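Local coordinates for protein spermidine synthase (Corynebacterium glutamicum ATCC 13032, PDB 3GJY) that probably transfers an aminopropyl group from decarboxylated S-adenosylmethionine to putrescine, making spermidine in polyamine biosynthesis, at residues 175-181 with 288-292; 183-187 with 215-220. One frame throughout, in Å; residues are numbered along the deposited sequence.

Interaction 1 of 2, residues 175-181 with 288-292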
# COMPACT_ATOMS: atom_id res chain seq x y z
N GLN A 175 1.70 1.12 15.51
CA GLN A 175 0.64 0.31 16.06
C GLN A 175 -0.74 0.86 15.69
O GLN A 175 -1.67 0.07 15.41
CB GLN A 175 0.81 0.21 17.58
CG GLN A 175 -0.02 -0.89 18.21
CD GLN A 175 -1.34 -0.38 18.69
OE1 GLN A 175 -1.67 0.79 18.46
NE2 GLN A 175 -2.13 -1.24 19.34
N ASN A 176 -0.86 2.18 15.60
CA ASN A 176 -2.16 2.78 15.31
C ASN A 176 -2.69 2.61 13.90
O ASN A 176 -3.83 2.95 13.62
CB ASN A 176 -2.29 4.23 15.80
CG ASN A 176 -1.36 5.17 15.12
OD1 ASN A 176 -0.49 4.79 14.34
ND2 ASN A 176 -1.51 6.46 15.47
N PHE A 177 -1.87 2.00 13.04
CA PHE A 177 -2.30 1.60 11.71
C PHE A 177 -2.64 0.12 11.64
O PHE A 177 -2.89 -0.39 10.55
CB PHE A 177 -1.21 1.92 10.69
CG PHE A 177 -1.06 3.37 10.44
CD1 PHE A 177 -2.01 4.07 9.72
CD2 PHE A 177 0.04 4.07 10.96
CE1 PHE A 177 -1.86 5.45 9.48
CE2 PHE A 177 0.18 5.45 10.73
CZ PHE A 177 -0.77 6.12 9.99
N THR A 178 -2.65 -0.57 12.78
CA THR A 178 -2.83 -2.03 12.77
C THR A 178 -3.99 -2.55 13.61
O THR A 178 -4.13 -3.76 13.79
CB THR A 178 -1.54 -2.75 13.23
OG1 THR A 178 -1.38 -2.58 14.63
CG2 THR A 178 -0.33 -2.20 12.48
N THR A 179 -4.80 -1.63 14.12
CA THR A 179 -5.81 -2.00 15.10
C THR A 179 -7.18 -2.14 14.47
O THR A 179 -7.49 -1.58 13.39
CB THR A 179 -5.94 -0.93 16.20
OG1 THR A 179 -6.30 0.32 15.57
CG2 THR A 179 -4.65 -0.77 16.94
N VAL A 180 -8.05 -2.83 15.21
CA VAL A 180 -9.45 -2.99 14.81
C VAL A 180 -10.09 -1.61 14.60
O VAL A 180 -10.82 -1.40 13.62
CB VAL A 180 -10.19 -3.79 15.87
CG1 VAL A 180 -11.73 -3.67 15.68
CG2 VAL A 180 -9.71 -5.27 15.87
N GLU A 181 -9.77 -0.66 15.46
CA GLU A 181 -10.36 0.67 15.33
C GLU A 181 -9.95 1.34 14.02
O GLU A 181 -10.78 1.94 13.33
CB GLU A 181 -9.98 1.57 16.53
CG GLU A 181 -10.65 1.15 17.86
CD GLU A 181 -9.97 -0.04 18.52
OE1 GLU A 181 -8.83 -0.41 18.14
OE2 GLU A 181 -10.61 -0.61 19.45
N ALA A 288 -6.23 -10.02 17.58
CA ALA A 288 -6.37 -8.69 17.02
C ALA A 288 -5.82 -7.66 17.98
O ALA A 288 -5.85 -7.84 19.21
CB ALA A 288 -7.83 -8.38 16.71
N ARG A 289 -5.35 -6.57 17.40
CA ARG A 289 -4.87 -5.41 18.19
C ARG A 289 -5.93 -4.33 18.29
O ARG A 289 -6.74 -4.15 17.37
CB ARG A 289 -3.63 -4.79 17.57
CG ARG A 289 -2.47 -5.77 17.42
CD ARG A 289 -1.34 -5.09 16.72
NE ARG A 289 -0.14 -5.92 16.65
CZ ARG A 289 0.94 -5.59 15.97
NH1 ARG A 289 0.99 -4.45 15.28
NH2 ARG A 289 2.00 -6.41 15.98
N HIS A 290 -5.89 -3.61 19.41
CA HIS A 290 -6.77 -2.48 19.65
C HIS A 290 -5.95 -1.25 20.01
O HIS A 290 -4.83 -1.37 20.51
CB HIS A 290 -7.78 -2.80 20.76
CG HIS A 290 -8.85 -3.73 20.29
ND1 HIS A 290 -10.04 -3.28 19.77
CD2 HIS A 290 -8.87 -5.08 20.18
CE1 HIS A 290 -10.78 -4.32 19.42
NE2 HIS A 290 -10.08 -5.42 19.64
N ASP A 291 -6.52 -0.08 19.74
CA ASP A 291 -5.89 1.17 20.16
C ASP A 291 -5.59 1.11 21.65
O ASP A 291 -6.39 0.59 22.43
CB ASP A 291 -6.83 2.35 19.93
CG ASP A 291 -7.01 2.70 18.45
OD1 ASP A 291 -6.24 2.23 17.59
OD2 ASP A 291 -7.91 3.49 18.20
N GLY A 292 -4.43 1.63 22.00
CA GLY A 292 -4.06 1.79 23.40
C GLY A 292 -4.93 2.79 24.14
O GLY A 292 -5.58 3.67 23.54
O HOH W 1 -3.37 2.69 18.40
O HOH W 2 -5.42 -6.16 14.55
O HOH W 3 -9.72 0.86 21.85
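Glu181 bends at its second torsion (chi2 79°), which folds its carboxylate back over the chain at His290 and Asp291. In Thr179, OG1 sits between the backbone N and the carbonyl carbon (chi1 59°) and meets Asp291. Glu181 is in the first turn of helix 180-189 and Thr179 is its N-cap, in a Rossmann-like domain of the AdoMet-dependent transferase family. Segment 288-292 is a loop in extended conformation that runs past this helix start.

The two oxygens of Glu181 hold separate donors. His290 ND1 gives a nearly straight bond to OE2 of Glu181 (2.7 Å, 174°). OE2 lies in the plane of the ring, at its edge, though the carboxylate is turned steeply against that ring; ND1 comes in on the syn side of OE2, somewhat out of the carboxylate plane. The backbone N of Asp291 reaches Glu181 OE1 (2.8 Å) from above the carboxylate plane. Over one face of the His290 ring lies CG2 of Val180, a CH-pi contact. The same methyl touches CB of Ala288 at 3.7 Å.

Thr179 OG1 donates to OD1 of Asp291 (2.8 Å) and caps the backbone N of Phe182. The carboxylates of Asp291 and Glu181 come close, but Asp291 OD2 forms a salt bridge with Arg149, which probably offsets the like charges. Val180 N also donates to Arg289 O (2.9 Å).

At the other end, the extended side chain of Arg289 brings NH1 to Thr178 OG1, which lies at the guanidinium edge (3.1 Å). That hydroxyl in turn donates to Gln175 O. One water joins Gln175 OE1 to Asp291 OD1. The amide of Gln175 points NE2 at His290 O (2.9 Å), which lies in the amide plane, although NE2 stands above the plane of that carbonyl.

Interaction 2 of 2, residues 183-187 with 215-220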
# COMPACT_ATOMS: atom_id res chain seq x y z
N PHE A 183 -9.07 -0.27 11.25
CA PHE A 183 -9.76 -1.00 10.18
C PHE A 183 -11.23 -0.61 10.10
O PHE A 183 -11.78 -0.50 9.00
CB PHE A 183 -9.61 -2.52 10.32
CG PHE A 183 -8.17 -2.97 10.32
CD1 PHE A 183 -7.26 -2.46 9.39
CD2 PHE A 183 -7.72 -3.89 11.27
CE1 PHE A 183 -5.91 -2.87 9.42
CE2 PHE A 183 -6.40 -4.31 11.30
CZ PHE A 183 -5.50 -3.79 10.40
N GLU A 184 -11.85 -0.33 11.26
CA GLU A 184 -13.26 0.10 11.27
C GLU A 184 -13.42 1.46 10.59
O GLU A 184 -14.43 1.68 9.87
CB GLU A 184 -13.84 0.19 12.70
CG GLU A 184 -14.07 -1.18 13.38
CD GLU A 184 -15.36 -1.94 12.92
OE1 GLU A 184 -15.98 -1.61 11.87
OE2 GLU A 184 -15.72 -2.92 13.63
N HIS A 185 -12.47 2.38 10.81
CA HIS A 185 -12.52 3.66 10.11
C HIS A 185 -12.41 3.46 8.59
O HIS A 185 -13.16 4.07 7.82
CB HIS A 185 -11.45 4.60 10.62
CG HIS A 185 -11.74 5.14 11.98
ND1 HIS A 185 -10.89 5.04 13.06
CD2 HIS A 185 -12.87 5.74 12.44
CE1 HIS A 185 -11.45 5.64 14.10
NE2 HIS A 185 -12.65 6.06 13.75
N CYS A 186 -11.48 2.61 8.19
CA CYS A 186 -11.31 2.28 6.76
C CYS A 186 -12.56 1.67 6.17
O CYS A 186 -12.99 2.06 5.09
CB CYS A 186 -10.10 1.35 6.55
SG CYS A 186 -8.53 2.15 6.86
N HIS A 187 -13.19 0.75 6.92
CA HIS A 187 -14.41 0.12 6.44
C HIS A 187 -15.55 1.13 6.23
O HIS A 187 -16.24 1.13 5.21
CB HIS A 187 -14.82 -1.02 7.37
CG HIS A 187 -15.97 -1.81 6.86
ND1 HIS A 187 -17.28 -1.42 7.02
CD2 HIS A 187 -15.99 -2.95 6.14
CE1 HIS A 187 -18.06 -2.30 6.43
NE2 HIS A 187 -17.31 -3.24 5.89
N GLY A 215 -7.27 -8.63 13.06
CA GLY A 215 -8.10 -7.44 13.21
C GLY A 215 -8.94 -7.19 11.97
O GLY A 215 -10.11 -6.86 12.07
N MSE A 216 -8.32 -7.37 10.81
CA MSE A 216 -9.05 -7.22 9.53
C MSE A 216 -10.24 -8.18 9.46
O MSE A 216 -11.31 -7.81 8.94
CB MSE A 216 -8.11 -7.43 8.34
CG MSE A 216 -7.08 -6.28 8.26
SE MSE A 216 -5.60 -6.77 7.09
CE MSE A 216 -6.63 -6.77 5.46
N MSE A 217 -10.07 -9.40 9.98
CA MSE A 217 -11.15 -10.39 9.91
C MSE A 217 -12.36 -10.06 10.80
O MSE A 217 -13.45 -10.60 10.56
CB MSE A 217 -10.62 -11.80 10.19
CG MSE A 217 -9.80 -12.34 9.04
SE MSE A 217 -9.15 -14.12 9.41
CE MSE A 217 -7.49 -13.66 10.02
N GLU A 218 -12.18 -9.20 11.80
CA GLU A 218 -13.32 -8.73 12.59
C GLU A 218 -14.15 -7.68 11.86
O GLU A 218 -15.27 -7.36 12.25
CB GLU A 218 -12.83 -8.07 13.89
CG GLU A 218 -12.24 -8.94 14.91
CD GLU A 218 -12.12 -8.19 16.24
OE1 GLU A 218 -12.89 -7.23 16.52
OE2 GLU A 218 -11.22 -8.56 16.98
N VAL A 219 -13.55 -7.05 10.86
CA VAL A 219 -14.11 -5.88 10.21
C VAL A 219 -14.62 -6.16 8.78
O VAL A 219 -15.70 -5.67 8.39
CB VAL A 219 -13.07 -4.76 10.20
CG1 VAL A 219 -13.59 -3.54 9.45
CG2 VAL A 219 -12.73 -4.36 11.63
N PHE A 220 -13.82 -6.89 8.00
CA PHE A 220 -14.14 -7.24 6.61
C PHE A 220 -14.61 -8.68 6.55
O PHE A 220 -14.06 -9.54 7.23
CB PHE A 220 -12.89 -7.10 5.72
CG PHE A 220 -12.39 -5.67 5.61
CD1 PHE A 220 -13.03 -4.76 4.79
CD2 PHE A 220 -11.37 -5.20 6.45
CE1 PHE A 220 -12.61 -3.43 4.70
CE2 PHE A 220 -10.91 -3.87 6.36
CZ PHE A 220 -11.57 -2.97 5.51
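Phe183 lays one ring face against Met216, a selenomethionine. CG of Met216 stands over the centre of the ring, 3.6 Å from the centroid and 9° off the normal. This is a CH-pi contact. The selenium lies farther off, at 4.8 Å from the same centroid and oblique to the ring, and adds a Met-aromatic contact. The Phe183 ring also meets the backbone of helix 207-219: its CD2 is 3.6 Å from the carbonyl carbon of Gly215. Gly215 has no side chain, and the ring lies directly against its backbone.

Val219 points between three residues of helix 180-189. Its CG1 is anti to the backbone N (chi1 176°) and touches His187 CB at 3.5 Å. The other methyl, CG2, packs on Phe183 CB at 3.9 Å and on the carboxylate carbon of Glu184. Beyond it, CD2 of His187 approaches CE1 of Phe220 at 3.7 Å. The two rings meet obliquely, with Phe220 CE1 at the edge of the imidazole. No hydrogen bond links the two segments.

Second-shell bonds set these groups. His187 NE2 is bonded to Asp246, which holds the imidazole from its far end. The carbonyl of Met216 accepts from the backbone N of both Val219 and Phe220.

The two short helical segments pass 9.7 Å apart, their axes at 39° and running broadly the same way. Behind them, Met216 and Cys186 both rest on Tyr196 of strand 194-202, in the mixed sheet.

How the interactions relate
The two contacts share helix 180-189: interaction 1 uses the start of the helix and the residues leading into it, and interaction 2 uses residues 183-187 of the same helix. Their centres lie about 10 Å apart, on the same side of the chain's centre. In sequence, 175-181 comes first, then 183-187, 215-220 and finally 288-292, so interaction 2 falls wholly between the two halves of interaction 1. The contacts also meet directly: Ala288 CB and Val180 CG2 both pack on Gly215 CA, while Thr178 O touches the Phe183 ring. Together they join helices 180-189 and 207-219 to the C-terminal loop, on one flank of the mixed sheet.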